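Local coordinates for Cow rumen GH26 endo-mannanase (Metagenome, PDB 6UEH), which probably hydrolyses internal beta-1,4-mannosidic linkages in mannans such as galactomannan, acting as a family 26 endo-mannanase from the cow rumen, at residues L187-T196 and I456-L467. Sequence-based numbering, arbitrary orientation.
Sequences LEFEYIKDLT and ILDEKNNAKSDL
Tyr191 reaches from helix 187-196 into a hole formed by Ile456, Leu457, Lys464 and Leu467. A chi1 of 171°, with CG turned away from the backbone N, brings the ring across to 456-467. Leu457 CD2 sits over one ring face, 4.0 Å from the Tyr191 centroid, in a CH-pi contact, while its CD1 branch meets Leu187 CD2 at 3.7 Å. The phenol end is held by water: Tyr191 OH donates to one water, which donates to the carbonyls of Ile456 and Asn462; the same hydroxyl accepts from a second, which also donates to Leu457 O. The extended Lys464 chain crosses the Tyr191 side chain at about a right angle, its CE 3.7 Å from Tyr191 OH. A phenylalanine here would probably leave both bridging waters without the hydroxyl that ties them to this helix. Farther along, Leu195 forks, CD1 against Lys464 CB and CD2 3.7 Å from Leu467 CD1. Near the helix start, Ile456 CG2 packs on Glu188 CG at 3.6 Å; the Glu188 carboxylate bonds to Gly453 N. This knob-into-hole packing joins the helix after the first strand, 169-174, of the family 26 TIM barrel to the helices leading into its neighbour, the last strand, 476-477.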
ATOM      1  N   LEU A 187      15.201 -20.925  -7.066  1.00 19.12           N
ATOM      2  CA  LEU A 187      15.930 -20.906  -5.795  1.00 20.54           C
ATOM      3  C   LEU A 187      15.095 -20.362  -4.634  1.00 21.07           C
ATOM      4  O   LEU A 187      14.903 -21.049  -3.631  1.00 20.97           O
ATOM      5  CB  LEU A 187      17.216 -20.082  -5.937  1.00 21.13           C
ATOM      6  CG  LEU A 187      18.288 -20.204  -4.848  1.00 24.17           C
ATOM      7  CD1 LEU A 187      19.655 -19.914  -5.432  1.00 26.41           C
ATOM      8  CD2 LEU A 187      18.021 -19.275  -3.672  1.00 24.30           C
ATOM      9  N   GLU A 188      14.608 -19.131  -4.774  1.00 20.25           N
ATOM     10  CA  GLU A 188      13.803 -18.499  -3.731  1.00 19.77           C
ATOM     11  C   GLU A 188      12.572 -19.331  -3.383  1.00 19.36           C
ATOM     12  O   GLU A 188      12.169 -19.414  -2.225  1.00 18.22           O
ATOM     13  CB  GLU A 188      13.366 -17.094  -4.159  1.00 20.20           C
ATOM     14  CG  GLU A 188      14.411 -16.006  -3.945  1.00 20.90           C
ATOM     15  CD  GLU A 188      15.430 -15.929  -5.065  1.00 21.78           C
ATOM     16  OE1 GLU A 188      15.406 -16.796  -5.965  1.00 22.49           O
ATOM     17  OE2 GLU A 188      16.254 -14.991  -5.047  1.00 21.46           O
ATOM     18  N   PHE A 189      11.983 -19.953  -4.396  1.00 17.17           N
ATOM     19  CA  PHE A 189      10.747 -20.698  -4.214  1.00 17.66           C
ATOM     20  C   PHE A 189      10.997 -22.037  -3.530  1.00 18.24           C
ATOM     21  O   PHE A 189      10.225 -22.453  -2.663  1.00 17.65           O
ATOM     22  CB  PHE A 189      10.054 -20.882  -5.564  1.00 18.07           C
ATOM     23  CG  PHE A 189       9.756 -19.582  -6.252  1.00 19.48           C
ATOM     24  CD1 PHE A 189      10.709 -18.975  -7.056  1.00 19.68           C
ATOM     25  CD2 PHE A 189       8.542 -18.942  -6.059  1.00 20.02           C
ATOM     26  CE1 PHE A 189      10.448 -17.766  -7.671  1.00 20.37           C
ATOM     27  CE2 PHE A 189       8.274 -17.733  -6.673  1.00 19.93           C
ATOM     28  CZ  PHE A 189       9.231 -17.144  -7.476  1.00 20.14           C
ATOM     29  N   GLU A 190      12.084 -22.704  -3.903  1.00 18.72           N
ATOM     30  CA  GLU A 190      12.447 -23.961  -3.262  1.00 19.74           C
ATOM     31  C   GLU A 190      12.868 -23.722  -1.815  1.00 19.61           C
ATOM     32  O   GLU A 190      12.705 -24.597  -0.965  1.00 20.13           O
ATOM     33  CB  GLU A 190      13.564 -24.662  -4.037  1.00 21.52           C
ATOM     34  CG  GLU A 190      13.144 -25.117  -5.427  1.00 23.26           C
ATOM     35  CD  GLU A 190      11.928 -26.024  -5.396  1.00 25.66           C
ATOM     36  OE1 GLU A 190      12.004 -27.102  -4.771  1.00 28.12           O
ATOM     37  OE2 GLU A 190      10.893 -25.655  -5.989  1.00 25.78           O
ATOM     38  N   TYR A 191      13.408 -22.537  -1.540  1.00 18.29           N
ATOM     39  CA  TYR A 191      13.755 -22.161  -0.172  1.00 19.42           C
ATOM     40  C   TYR A 191      12.507 -22.126   0.700  1.00 19.77           C
ATOM     41  O   TYR A 191      12.485 -22.687   1.796  1.00 19.87           O
ATOM     42  CB  TYR A 191      14.457 -20.802  -0.134  1.00 19.02           C
ATOM     43  CG  TYR A 191      14.645 -20.251   1.267  1.00 19.71           C
ATOM     44  CD1 TYR A 191      15.647 -20.736   2.098  1.00 20.48           C
ATOM     45  CD2 TYR A 191      13.820 -19.244   1.756  1.00 19.30           C
ATOM     46  CE1 TYR A 191      15.822 -20.234   3.381  1.00 21.24           C
ATOM     47  CE2 TYR A 191      13.986 -18.737   3.036  1.00 19.68           C
ATOM     48  CZ  TYR A 191      14.989 -19.235   3.844  1.00 21.19           C
ATOM     49  OH  TYR A 191      15.156 -18.734   5.119  1.00 22.25           O
ATOM     50  N   ILE A 192      11.470 -21.463   0.198  1.00 18.51           N
ATOM     51  CA  ILE A 192      10.196 -21.365   0.901  1.00 18.53           C
ATOM     52  C   ILE A 192       9.563 -22.743   1.100  1.00 18.63           C
ATOM     53  O   ILE A 192       9.079 -23.063   2.188  1.00 17.80           O
ATOM     54  CB  ILE A 192       9.221 -20.443   0.138  1.00 17.76           C
ATOM     55  CG1 ILE A 192       9.805 -19.031   0.041  1.00 16.53           C
ATOM     56  CG2 ILE A 192       7.857 -20.420   0.817  1.00 16.70           C
ATOM     57  CD1 ILE A 192       8.977 -18.073  -0.782  1.00 16.13           C
ATOM     58  N   LYS A 193       9.588 -23.560   0.050  1.00 18.96           N
ATOM     59  CA  LYS A 193       9.013 -24.902   0.101  1.00 19.85           C
ATOM     60  C   LYS A 193       9.702 -25.798   1.126  1.00 20.31           C
ATOM     61  O   LYS A 193       9.038 -26.441   1.936  1.00 20.95           O
ATOM     62  CB  LYS A 193       9.074 -25.560  -1.280  1.00 20.61           C
ATOM     63  CG  LYS A 193       8.453 -26.951  -1.346  1.00 21.84           C
ATOM     64  CD  LYS A 193       6.982 -26.918  -0.952  1.00 23.44           C
ATOM     65  CE  LYS A 193       6.261 -28.194  -1.367  1.00 26.88           C
ATOM     66  NZ  LYS A 193       6.913 -29.418  -0.826  1.00 30.01           N
ATOM     67  N   ASP A 194      11.031 -25.846   1.087  1.00 20.52           N
ATOM     68  CA  ASP A 194      11.787 -26.717   1.987  1.00 22.95           C
ATOM     69  C   ASP A 194      11.660 -26.267   3.438  1.00 22.34           C
ATOM     70  O   ASP A 194      11.740 -27.079   4.362  1.00 19.96           O
ATOM     71  CB  ASP A 194      13.263 -26.762   1.583  1.00 24.96           C
ATOM     72  CG  ASP A 194      13.478 -27.397   0.221  1.00 26.98           C
ATOM     73  OD1 ASP A 194      12.632 -28.214  -0.199  1.00 27.46           O
ATOM     74  OD2 ASP A 194      14.499 -27.084  -0.426  1.00 28.08           O
ATOM     75  N   LEU A 195      11.458 -24.969   3.631  1.00 20.37           N
ATOM     76  CA  LEU A 195      11.362 -24.404   4.970  1.00 20.83           C
ATOM     77  C   LEU A 195       9.971 -24.586   5.567  1.00 20.49           C
ATOM     78  O   LEU A 195       9.829 -25.068   6.691  1.00 20.24           O
ATOM     79  CB  LEU A 195      11.720 -22.917   4.943  1.00 20.08           C
ATOM     80  CG  LEU A 195      11.566 -22.157   6.263  1.00 21.46           C
ATOM     81  CD1 LEU A 195      12.511 -22.716   7.322  1.00 21.28           C
ATOM     82  CD2 LEU A 195      11.794 -20.663   6.058  1.00 20.39           C
ATOM     83  N   THR A 196       8.953 -24.203   4.800  1.00 19.46           N
ATOM     84  CA  THR A 196       7.585 -24.123   5.303  1.00 19.13           C
ATOM     85  C   THR A 196       6.714 -25.309   4.908  1.00 20.48           C
ATOM     86  O   THR A 196       5.692 -25.571   5.542  1.00 20.26           O
ATOM     87  CB  THR A 196       6.886 -22.844   4.802  1.00 18.03           C
ATOM     88  OG1 THR A 196       6.710 -22.922   3.382  1.00 18.76           O
ATOM     89  CG2 THR A 196       7.707 -21.610   5.147  1.00 17.23           C
ATOM     90  N   ILE A 456      14.007 -12.374   1.119  1.00 18.32           N
ATOM     91  CA  ILE A 456      13.342 -13.600   1.548  1.00 18.06           C
ATOM     92  C   ILE A 456      14.353 -14.587   2.137  1.00 19.74           C
ATOM     93  O   ILE A 456      14.037 -15.330   3.066  1.00 20.79           O
ATOM     94  CB  ILE A 456      12.566 -14.266   0.382  1.00 18.24           C
ATOM     95  CG1 ILE A 456      11.866 -15.547   0.850  1.00 17.69           C
ATOM     96  CG2 ILE A 456      13.485 -14.555  -0.797  1.00 18.67           C
ATOM     97  CD1 ILE A 456      10.849 -15.323   1.952  1.00 17.23           C
ATOM     98  N   LEU A 457      15.578 -14.567   1.619  1.00 19.96           N
ATOM     99  CA  LEU A 457      16.589 -15.551   1.998  1.00 20.81           C
ATOM    100  C   LEU A 457      17.347 -15.199   3.281  1.00 21.96           C
ATOM    101  O   LEU A 457      17.942 -16.076   3.910  1.00 22.50           O
ATOM    102  CB  LEU A 457      17.591 -15.737   0.857  1.00 20.48           C
ATOM    103  CG  LEU A 457      17.044 -16.192  -0.496  1.00 20.46           C
ATOM    104  CD1 LEU A 457      18.169 -16.251  -1.516  1.00 21.44           C
ATOM    105  CD2 LEU A 457      16.354 -17.540  -0.379  1.00 20.58           C
ATOM    106  N   ASP A 458      17.341 -13.924   3.659  1.00 19.58           N
ATOM    107  CA  ASP A 458      18.078 -13.472   4.839  1.00 22.37           C
ATOM    108  C   ASP A 458      17.130 -13.280   6.018  1.00 21.60           C
ATOM    109  O   ASP A 458      16.133 -12.563   5.915  1.00 20.46           O
ATOM    110  CB  ASP A 458      18.830 -12.172   4.537  1.00 23.96           C
ATOM    111  CG  ASP A 458      19.926 -11.869   5.546  1.00 26.56           C
ATOM    112  OD1 ASP A 458      19.733 -12.122   6.755  1.00 25.37           O
ATOM    113  OD2 ASP A 458      20.989 -11.371   5.121  1.00 29.13           O
ATOM    114  N   GLU A 459      17.448 -13.916   7.141  1.00 21.89           N
ATOM    115  CA  GLU A 459      16.576 -13.872   8.307  1.00 21.74           C
ATOM    116  C   GLU A 459      16.504 -12.491   8.955  1.00 21.83           C
ATOM    117  O   GLU A 459      15.655 -12.255   9.813  1.00 21.25           O
ATOM    118  CB  GLU A 459      17.020 -14.905   9.344  1.00 23.84           C
ATOM    119  CG  GLU A 459      16.688 -16.334   8.959  1.00 24.29           C
ATOM    120  CD  GLU A 459      16.740 -17.277  10.140  1.00 26.08           C
ATOM    121  OE1 GLU A 459      15.744 -17.339  10.894  1.00 24.94           O
ATOM    122  OE2 GLU A 459      17.777 -17.952  10.314  1.00 26.80           O
ATOM    123  N   LYS A 460      17.383 -11.577   8.549  1.00 22.53           N
ATOM    124  CA  LYS A 460      17.302 -10.201   9.031  1.00 22.89           C
ATOM    125  C   LYS A 460      16.069  -9.524   8.440  1.00 20.30           C
ATOM    126  O   LYS A 460      15.569  -8.539   8.980  1.00 19.11           O
ATOM    127  CB  LYS A 460      18.562  -9.410   8.675  1.00 26.79           C
ATOM    128  CG  LYS A 460      18.658  -9.013   7.211  1.00 30.10           C
ATOM    129  CD  LYS A 460      19.926  -8.224   6.934  1.00 34.49           C
ATOM    130  CE  LYS A 460      20.040  -7.873   5.459  1.00 36.13           C
ATOM    131  NZ  LYS A 460      21.328  -7.191   5.156  1.00 38.21           N
ATOM    132  N   ASN A 461      15.589 -10.063   7.323  1.00 19.34           N
ATOM    133  CA  ASN A 461      14.382  -9.563   6.678  1.00 18.71           C
ATOM    134  C   ASN A 461      13.161 -10.399   7.042  1.00 18.85           C
ATOM    135  O   ASN A 461      12.118  -9.863   7.417  1.00 17.45           O
ATOM    136  CB  ASN A 461      14.564  -9.532   5.162  1.00 18.57           C
ATOM    137  CG  ASN A 461      15.488  -8.422   4.713  1.00 19.19           C
ATOM    138  OD1 ASN A 461      15.342  -7.273   5.130  1.00 19.71           O
ATOM    139  ND2 ASN A 461      16.457  -8.762   3.869  1.00 19.65           N
ATOM    140  N   ASN A 462      13.292 -11.715   6.918  1.00 20.17           N
ATOM    141  CA  ASN A 462      12.227 -12.628   7.318  1.00 19.96           C
ATOM    142  C   ASN A 462      12.784 -13.820   8.087  1.00 19.92           C
ATOM    143  O   ASN A 462      13.497 -14.652   7.526  1.00 19.31           O
ATOM    144  CB  ASN A 462      11.436 -13.114   6.098  1.00 19.34           C
ATOM    145  CG  ASN A 462      10.503 -12.051   5.542  1.00 17.78           C
ATOM    146  OD1 ASN A 462       9.454 -11.764   6.124  1.00 15.99           O
ATOM    147  ND2 ASN A 462      10.874 -11.469   4.407  1.00 16.71           N
ATOM    148  N   ALA A 463      12.460 -13.889   9.375  1.00 20.49           N
ATOM    149  CA  ALA A 463      12.912 -14.988  10.221  1.00 20.26           C
ATOM    150  C   ALA A 463      12.241 -16.291   9.808  1.00 19.40           C
ATOM    151  O   ALA A 463      11.087 -16.294   9.382  1.00 18.37           O
ATOM    152  CB  ALA A 463      12.627 -14.685  11.685  1.00 19.59           C
ATOM    153  N   LYS A 464      12.965 -17.398   9.944  1.00 19.95           N
ATOM    154  CA  LYS A 464      12.435 -18.704   9.567  1.00 20.81           C
ATOM    155  C   LYS A 464      11.199 -19.084  10.383  1.00 20.46           C
ATOM    156  O   LYS A 464      10.251 -19.654   9.845  1.00 19.96           O
ATOM    157  CB  LYS A 464      13.512 -19.782   9.715  1.00 20.54           C
ATOM    158  CG  LYS A 464      14.632 -19.677   8.693  1.00 23.36           C
ATOM    159  CD  LYS A 464      15.653 -20.785   8.880  1.00 24.93           C
ATOM    160  CE  LYS A 464      16.765 -20.694   7.850  1.00 25.17           C
ATOM    161  NZ  LYS A 464      17.772 -21.774   8.043  1.00 27.43           N
ATOM    162  N   SER A 465      11.208 -18.764  11.674  1.00 21.23           N
ATOM    163  CA  SER A 465      10.079 -19.103  12.537  1.00 22.13           C
ATOM    164  C   SER A 465       8.822 -18.345  12.118  1.00 21.79           C
ATOM    165  O   SER A 465       7.719 -18.897  12.147  1.00 21.03           O
ATOM    166  CB  SER A 465      10.411 -18.820  14.007  1.00 23.40           C
ATOM    167  OG  SER A 465      10.684 -17.448  14.226  1.00 25.07           O
ATOM    168  N   ASP A 466       8.989 -17.090  11.711  1.00 21.57           N
ATOM    169  CA  ASP A 466       7.863 -16.283  11.247  1.00 21.23           C
ATOM    170  C   ASP A 466       7.358 -16.758   9.888  1.00 23.24           C
ATOM    171  O   ASP A 466       6.151 -16.783   9.639  1.00 19.50           O
ATOM    172  CB  ASP A 466       8.251 -14.807  11.168  1.00 20.88           C
ATOM    173  CG  ASP A 466       8.477 -14.192  12.531  1.00 21.87           C
ATOM    174  OD1 ASP A 466       7.704 -14.506  13.462  1.00 21.94           O
ATOM    175  OD2 ASP A 466       9.433 -13.399  12.675  1.00 21.55           O
ATOM    176  N   LEU A 467       8.287 -17.123   9.009  1.00 11.97           N
ATOM    177  CA  LEU A 467       7.925 -17.638   7.692  1.00 15.31           C
ATOM    178  C   LEU A 467       7.070 -18.891   7.823  1.00 17.52           C
ATOM    179  O   LEU A 467       6.013 -19.003   7.199  1.00 17.19           O
ATOM    180  CB  LEU A 467       9.176 -17.934   6.862  1.00 17.20           C
ATOM    181  CG  LEU A 467       9.824 -16.719   6.198  1.00 16.57           C
ATOM    182  CD1 LEU A 467      11.161 -17.085   5.571  1.00 15.77           C
ATOM    183  CD2 LEU A 467       8.887 -16.131   5.156  1.00 16.26           C
TER
HETATM  184  O   HOH W   1      14.743 -16.218   5.525  1.00 22.56           O
HETATM  185  O   HOH W   2      17.721 -18.236   5.679  1.00 29.61           O